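Local coordinates for protein arabinogalactan endo-1,4-beta-galactosidase (Ignisphaera aggregans, PDB 7OSK) that probably hydrolyses internal beta-1,4-galactosidic links of galactans and arabinogalactans, through a calcium-binding catalytic domain of glycoside hydrolase family 53, at residues A[51-65]-A[348-362]. Numbering follows the deposited sequence.
Sequences IRGVDASEAPWIIEL and GIFYWGATWIPYPGA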
loop_
_atom_site.group_PDB
_atom_site.type_symbol
_atom_site.label_atom_id
_atom_site.label_comp_id
_atom_site.label_asym_id
_atom_site.label_seq_id
_atom_site.Cartn_x
_atom_site.Cartn_y
_atom_site.Cartn_z
ATOM N N ILE A 51 4.611 3.953 -12.273
ATOM C CA ILE A 51 4.787 3.756 -10.836
ATOM C C ILE A 51 5.208 2.323 -10.546
ATOM O O ILE A 51 4.398 1.399 -10.584
ATOM C CB ILE A 51 3.504 4.098 -10.035
ATOM C CG1 ILE A 51 3.195 5.590 -10.161
ATOM C CG2 ILE A 51 3.658 3.706 -8.554
ATOM C CD1 ILE A 51 1.977 6.044 -9.385
ATOM N N ARG A 52 6.496 2.158 -10.271
ATOM C CA ARG A 52 7.056 0.883 -9.850
ATOM C C ARG A 52 7.449 1.018 -8.383
ATOM O O ARG A 52 8.626 1.141 -8.055
ATOM C CB ARG A 52 8.262 0.500 -10.714
ATOM C CG ARG A 52 8.069 0.744 -12.215
ATOM C CD ARG A 52 9.375 1.065 -12.945
ATOM N NE ARG A 52 10.193 2.065 -12.251
ATOM C CZ ARG A 52 10.931 3.000 -12.844
ATOM N NH1 ARG A 52 10.974 3.103 -14.166
ATOM N NH2 ARG A 52 11.633 3.844 -12.103
ATOM N N GLY A 53 6.452 1.011 -7.505
ATOM C CA GLY A 53 6.669 1.313 -6.101
ATOM C C GLY A 53 6.643 0.100 -5.195
ATOM O O GLY A 53 6.363 -1.015 -5.633
ATOM N N VAL A 54 6.963 0.334 -3.926
ATOM C CA VAL A 54 6.850 -0.676 -2.882
ATOM C C VAL A 54 6.292 -0.027 -1.624
ATOM O O VAL A 54 6.428 1.184 -1.437
ATOM C CB VAL A 54 8.210 -1.332 -2.555
ATOM C CG1 VAL A 54 8.745 -2.099 -3.753
ATOM C CG2 VAL A 54 9.215 -0.283 -2.091
ATOM N N ASP A 55 5.665 -0.828 -0.769
ATOM C CA ASP A 55 5.214 -0.350 0.532
ATOM C C ASP A 55 6.273 -0.672 1.581
ATOM O O ASP A 55 6.492 -1.836 1.914
ATOM C CB ASP A 55 3.874 -0.979 0.915
ATOM C CG ASP A 55 3.252 -0.327 2.139
ATOM O OD1 ASP A 55 3.789 -0.512 3.252
ATOM O OD2 ASP A 55 2.222 0.364 1.995
ATOM N N ALA A 56 6.928 0.366 2.092
ATOM C CA ALA A 56 8.011 0.204 3.058
ATOM C C ALA A 56 7.600 0.717 4.433
ATOM O O ALA A 56 8.407 1.302 5.154
ATOM C CB ALA A 56 9.259 0.933 2.573
ATOM N N SER A 57 6.343 0.485 4.797
ATOM C CA SER A 57 5.795 1.005 6.046
ATOM C C SER A 57 6.490 0.427 7.279
ATOM O O SER A 57 6.575 1.085 8.314
ATOM C CB SER A 57 4.295 0.716 6.122
ATOM O OG SER A 57 3.621 1.216 4.980
ATOM N N GLU A 58 6.991 -0.799 7.164
ATOM C CA GLU A 58 7.592 -1.485 8.302
ATOM C C GLU A 58 9.082 -1.175 8.430
ATOM O O GLU A 58 9.680 -1.392 9.484
ATOM C CB GLU A 58 7.394 -3.000 8.186
ATOM C CG GLU A 58 5.958 -3.440 7.938
ATOM C CD GLU A 58 5.514 -3.262 6.497
ATOM O OE1 GLU A 58 6.358 -3.384 5.585
ATOM O OE2 GLU A 58 4.314 -2.994 6.278
ATOM N N ALA A 59 9.677 -0.666 7.355
ATOM C CA ALA A 59 11.123 -0.474 7.302
ATOM C C ALA A 59 11.643 0.432 8.423
ATOM O O ALA A 59 12.577 0.052 9.126
ATOM C CB ALA A 59 11.535 0.077 5.940
ATOM N N PRO A 60 11.041 1.623 8.602
ATOM C CA PRO A 60 11.577 2.551 9.607
ATOM C C PRO A 60 11.702 1.942 11.002
ATOM O O PRO A 60 12.696 2.192 11.679
ATOM C CB PRO A 60 10.556 3.693 9.604
ATOM C CG PRO A 60 9.952 3.646 8.252
ATOM C CD PRO A 60 9.861 2.190 7.925
ATOM N N TRP A 61 10.716 1.150 11.415
ATOM C CA TRP A 61 10.753 0.494 12.719
ATOM C C TRP A 61 11.878 -0.537 12.782
ATOM O O TRP A 61 12.602 -0.614 13.772
ATOM C CB TRP A 61 9.403 -0.167 13.013
ATOM C CG TRP A 61 9.332 -0.903 14.324
ATOM C CD1 TRP A 61 9.195 -2.248 14.499
ATOM C CD2 TRP A 61 9.383 -0.332 15.638
ATOM N NE1 TRP A 61 9.159 -2.550 15.837
ATOM C CE2 TRP A 61 9.272 -1.391 16.558
ATOM C CE3 TRP A 61 9.514 0.974 16.125
ATOM C CZ2 TRP A 61 9.289 -1.190 17.937
ATOM C CZ3 TRP A 61 9.530 1.173 17.496
ATOM C CH2 TRP A 61 9.418 0.096 18.386
ATOM N N ILE A 62 12.021 -1.318 11.715
ATOM C CA ILE A 62 13.069 -2.333 11.623
ATOM C C ILE A 62 14.461 -1.718 11.790
ATOM O O ILE A 62 15.308 -2.267 12.495
ATOM C CB ILE A 62 12.997 -3.085 10.273
ATOM C CG1 ILE A 62 11.706 -3.907 10.204
ATOM C CG2 ILE A 62 14.213 -3.993 10.082
ATOM C CD1 ILE A 62 11.449 -4.578 8.859
ATOM N N ILE A 63 14.690 -0.584 11.135
ATOM C CA ILE A 63 15.986 0.088 11.184
ATOM C C ILE A 63 16.293 0.593 12.594
ATOM O O ILE A 63 17.445 0.569 13.035
ATOM C CB ILE A 63 16.040 1.270 10.189
ATOM C CG1 ILE A 63 15.765 0.777 8.765
ATOM C CG2 ILE A 63 17.400 1.967 10.245
ATOM C CD1 ILE A 63 15.551 1.886 7.751
ATOM N N GLU A 64 15.262 1.048 13.298
ATOM C CA GLU A 64 15.431 1.571 14.649
ATOM C C GLU A 64 15.858 0.472 15.614
ATOM O O GLU A 64 16.575 0.730 16.579
ATOM C CB GLU A 64 14.134 2.226 15.136
ATOM C CG GLU A 64 13.816 3.548 14.444
ATOM C CD GLU A 64 12.486 4.140 14.877
ATOM O OE1 GLU A 64 11.924 3.663 15.884
ATOM O OE2 GLU A 64 12.005 5.084 14.211
ATOM N N LEU A 65 15.422 -0.754 15.345
ATOM C CA LEU A 65 15.741 -1.885 16.209
ATOM C C LEU A 65 17.138 -2.437 15.932
ATOM O O LEU A 65 17.711 -3.132 16.772
ATOM C CB LEU A 65 14.699 -2.994 16.036
ATOM C CG LEU A 65 13.250 -2.639 16.381
ATOM C CD1 LEU A 65 12.359 -3.864 16.246
ATOM C CD2 LEU A 65 13.130 -2.043 17.779
ATOM N N GLY A 348 0.343 2.346 -12.182
ATOM C CA GLY A 348 1.399 1.452 -11.745
ATOM C C GLY A 348 1.021 0.561 -10.585
ATOM O O GLY A 348 -0.149 0.236 -10.399
ATOM N N ILE A 349 2.025 0.168 -9.806
ATOM C CA ILE A 349 1.837 -0.812 -8.747
ATOM C C ILE A 349 2.688 -0.501 -7.514
ATOM O O ILE A 349 3.700 0.198 -7.604
ATOM C CB ILE A 349 2.180 -2.236 -9.248
ATOM C CG1 ILE A 349 3.666 -2.350 -9.587
ATOM C CG2 ILE A 349 1.366 -2.592 -10.486
ATOM C CD1 ILE A 349 4.400 -3.347 -8.737
ATOM N N PHE A 350 2.245 -1.001 -6.362
ATOM C CA PHE A 350 3.062 -1.015 -5.151
ATOM C C PHE A 350 3.133 -2.427 -4.594
ATOM O O PHE A 350 2.107 -3.024 -4.270
ATOM C CB PHE A 350 2.500 -0.080 -4.079
ATOM C CG PHE A 350 2.548 1.373 -4.442
ATOM C CD1 PHE A 350 3.672 2.129 -4.172
ATOM C CD2 PHE A 350 1.460 1.989 -5.033
ATOM C CE1 PHE A 350 3.713 3.471 -4.495
ATOM C CE2 PHE A 350 1.497 3.326 -5.359
ATOM C CZ PHE A 350 2.625 4.068 -5.089
ATOM N N TYR A 351 4.345 -2.956 -4.472
ATOM C CA TYR A 351 4.540 -4.257 -3.856
ATOM C C TYR A 351 4.495 -4.110 -2.340
ATOM O O TYR A 351 5.323 -3.405 -1.757
ATOM C CB TYR A 351 5.868 -4.870 -4.296
ATOM C CG TYR A 351 5.992 -6.324 -3.934
ATOM C CD1 TYR A 351 6.411 -6.707 -2.670
ATOM C CD2 TYR A 351 5.679 -7.315 -4.850
ATOM C CE1 TYR A 351 6.520 -8.033 -2.331
ATOM C CE2 TYR A 351 5.788 -8.647 -4.520
ATOM C CZ TYR A 351 6.207 -9.002 -3.259
ATOM O OH TYR A 351 6.313 -10.332 -2.928
ATOM N N TRP A 352 3.533 -4.776 -1.704
ATOM C CA TRP A 352 3.299 -4.601 -0.271
ATOM C C TRP A 352 4.125 -5.573 0.566
ATOM O O TRP A 352 4.243 -6.752 0.233
ATOM C CB TRP A 352 1.811 -4.773 0.054
ATOM C CG TRP A 352 1.458 -4.324 1.442
ATOM C CD1 TRP A 352 1.132 -3.057 1.836
ATOM C CD2 TRP A 352 1.401 -5.135 2.619
ATOM N NE1 TRP A 352 0.875 -3.031 3.186
ATOM C CE2 TRP A 352 1.033 -4.296 3.690
ATOM C CE3 TRP A 352 1.625 -6.490 2.872
ATOM C CZ2 TRP A 352 0.885 -4.766 4.990
ATOM C CZ3 TRP A 352 1.478 -6.957 4.164
ATOM C CH2 TRP A 352 1.111 -6.097 5.208
ATOM N N GLY A 353 4.694 -5.066 1.655
ATOM C CA GLY A 353 5.511 -5.878 2.540
ATOM C C GLY A 353 6.869 -6.175 1.934
ATOM O O GLY A 353 7.488 -7.193 2.240
ATOM N N ALA A 354 7.331 -5.272 1.074
ATOM C CA ALA A 354 8.576 -5.462 0.336
ATOM C C ALA A 354 9.799 -5.456 1.249
ATOM O O ALA A 354 10.782 -6.147 0.985
ATOM C CB ALA A 354 8.720 -4.383 -0.723
ATOM N N THR A 355 9.727 -4.668 2.315
ATOM C CA THR A 355 10.855 -4.478 3.219
ATOM C C THR A 355 10.651 -5.194 4.548
ATOM O O THR A 355 11.438 -5.027 5.478
ATOM C CB THR A 355 11.089 -2.982 3.501
ATOM O OG1 THR A 355 9.974 -2.451 4.231
ATOM C CG2 THR A 355 11.256 -2.214 2.200
ATOM N N TRP A 356 9.595 -5.995 4.637
ATOM C CA TRP A 356 9.241 -6.628 5.901
ATOM C C TRP A 356 10.090 -7.877 6.145
ATOM O O TRP A 356 9.610 -9.006 6.044
ATOM C CB TRP A 356 7.748 -6.968 5.921
ATOM C CG TRP A 356 7.166 -7.045 7.300
ATOM C CD1 TRP A 356 7.843 -6.980 8.483
ATOM C CD2 TRP A 356 5.782 -7.188 7.638
ATOM N NE1 TRP A 356 6.967 -7.079 9.536
ATOM C CE2 TRP A 356 5.695 -7.207 9.044
ATOM C CE3 TRP A 356 4.608 -7.305 6.887
ATOM C CZ2 TRP A 356 4.484 -7.338 9.714
ATOM C CZ3 TRP A 356 3.404 -7.435 7.555
ATOM C CH2 TRP A 356 3.351 -7.451 8.955
ATOM N N ILE A 357 11.361 -7.656 6.469
ATOM C CA ILE A 357 12.286 -8.745 6.754
ATOM C C ILE A 357 12.096 -9.238 8.188
ATOM O O ILE A 357 11.607 -8.496 9.039
ATOM C CB ILE A 357 13.749 -8.302 6.539
ATOM C CG1 ILE A 357 14.100 -7.121 7.449
ATOM C CG2 ILE A 357 13.971 -7.916 5.082
ATOM C CD1 ILE A 357 15.588 -6.899 7.605
ATOM N N PRO A 358 12.483 -10.495 8.465
ATOM C CA PRO A 358 12.317 -11.004 9.828
ATOM C C PRO A 358 13.315 -10.377 10.788
ATOM O O PRO A 358 14.520 -10.427 10.538
ATOM C CB PRO A 358 12.566 -12.505 9.674
ATOM C CG PRO A 358 13.483 -12.609 8.517
ATOM C CD PRO A 358 13.103 -11.496 7.579
ATOM N N TYR A 359 12.816 -9.788 11.870
ATOM C CA TYR A 359 13.678 -9.196 12.881
ATOM C C TYR A 359 12.971 -9.190 14.233
ATOM O O TYR A 359 11.774 -8.913 14.299
ATOM C CB TYR A 359 14.076 -7.773 12.490
ATOM C CG TYR A 359 15.349 -7.301 13.162
ATOM C CD1 TYR A 359 16.588 -7.521 12.576
ATOM C CD2 TYR A 359 15.312 -6.647 14.389
ATOM C CE1 TYR A 359 17.754 -7.099 13.189
ATOM C CE2 TYR A 359 16.474 -6.219 15.006
ATOM C CZ TYR A 359 17.692 -6.449 14.399
ATOM O OH TYR A 359 18.855 -6.029 15.006
ATOM N N PRO A 360 13.702 -9.508 15.314
ATOM C CA PRO A 360 13.093 -9.444 16.647
ATOM C C PRO A 360 12.506 -8.070 16.956
ATOM O O PRO A 360 13.225 -7.069 16.910
ATOM C CB PRO A 360 14.265 -9.761 17.580
ATOM C CG PRO A 360 15.175 -10.591 16.764
ATOM C CD PRO A 360 15.072 -10.051 15.369
ATOM N N GLY A 361 11.210 -8.031 17.254
ATOM C CA GLY A 361 10.539 -6.794 17.609
ATOM C C GLY A 361 9.766 -6.171 16.461
ATOM O O GLY A 361 8.938 -5.285 16.677
ATOM N N ALA A 362 10.033 -6.638 15.245
ATOM C CA ALA A 362 9.394 -6.097 14.047
ATOM C C ALA A 362 8.339 -7.055 13.501
ATOM O O ALA A 362 8.244 -7.263 12.292
ATOM C CB ALA A 362 10.437 -5.803 12.981
HETATM O O HOH W 1 7.715 -3.600 3.540
HETATM O O HOH W 2 0.340 -0.307 4.237
#
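Glu58 lays its CG over one face of the Trp356 indole, 3.8 Å from the centroid of the five-membered ring, a CH-pi contact nearly on the ring normal. The two residues sit just past the C-terminal ends of strands 51-55 and 346-352, the first and last strands of the (beta/alpha)8, or TIM, barrel, whose parallel pairing closes the eight-stranded sheet. Four backbone hydrogen bonds sew this seam, from Ile349 N to Ile51 O (2.8 Å) through Asp55 N to Tyr351 O. Gly53 suits its place beside the Phe350 ring, since a CB there would collide with CD1; Ile51 CG2 lies over a face of the same ring, 3.6 Å from Phe350 CZ.

Above the strands, the Glu58 chain bends at chi2 (78°), folding its carboxylate back so that it stacks 18° from the indole plane. OE2 is held by a salt bridge to Arg94, while OE1 accepts from a bridging water that also donates to Asp55 O and accepts from Thr355 N and OG1. An indole suits position 356, offering Glu58 a broad face and the loop an N-H: Trp356 NE1 donates to Ala362 O at 3.0 Å, near the ring plane. Losing that face to an alanine would probably open a gap beside Glu58 and leave Ala362 O without its indole N-H. The Trp356 carbonyl accepts from Asn370, a calcium ligand.

Farther out, branched Ile62 on helix 59-65 suits several apolar partners in loop 355-362: its CG1 meets Ala362 CB at 3.6 Å, and CD1 reaches Ile357 CG1 at 3.9 Å. A tryptophan suits position 61 because its ring-edge N-H can reach a loop carbonyl: Trp61 NE1 donates to Gly361 O at 2.9 Å (171°), the oxygen lying in the indole plane and the donor above the carbonyl plane.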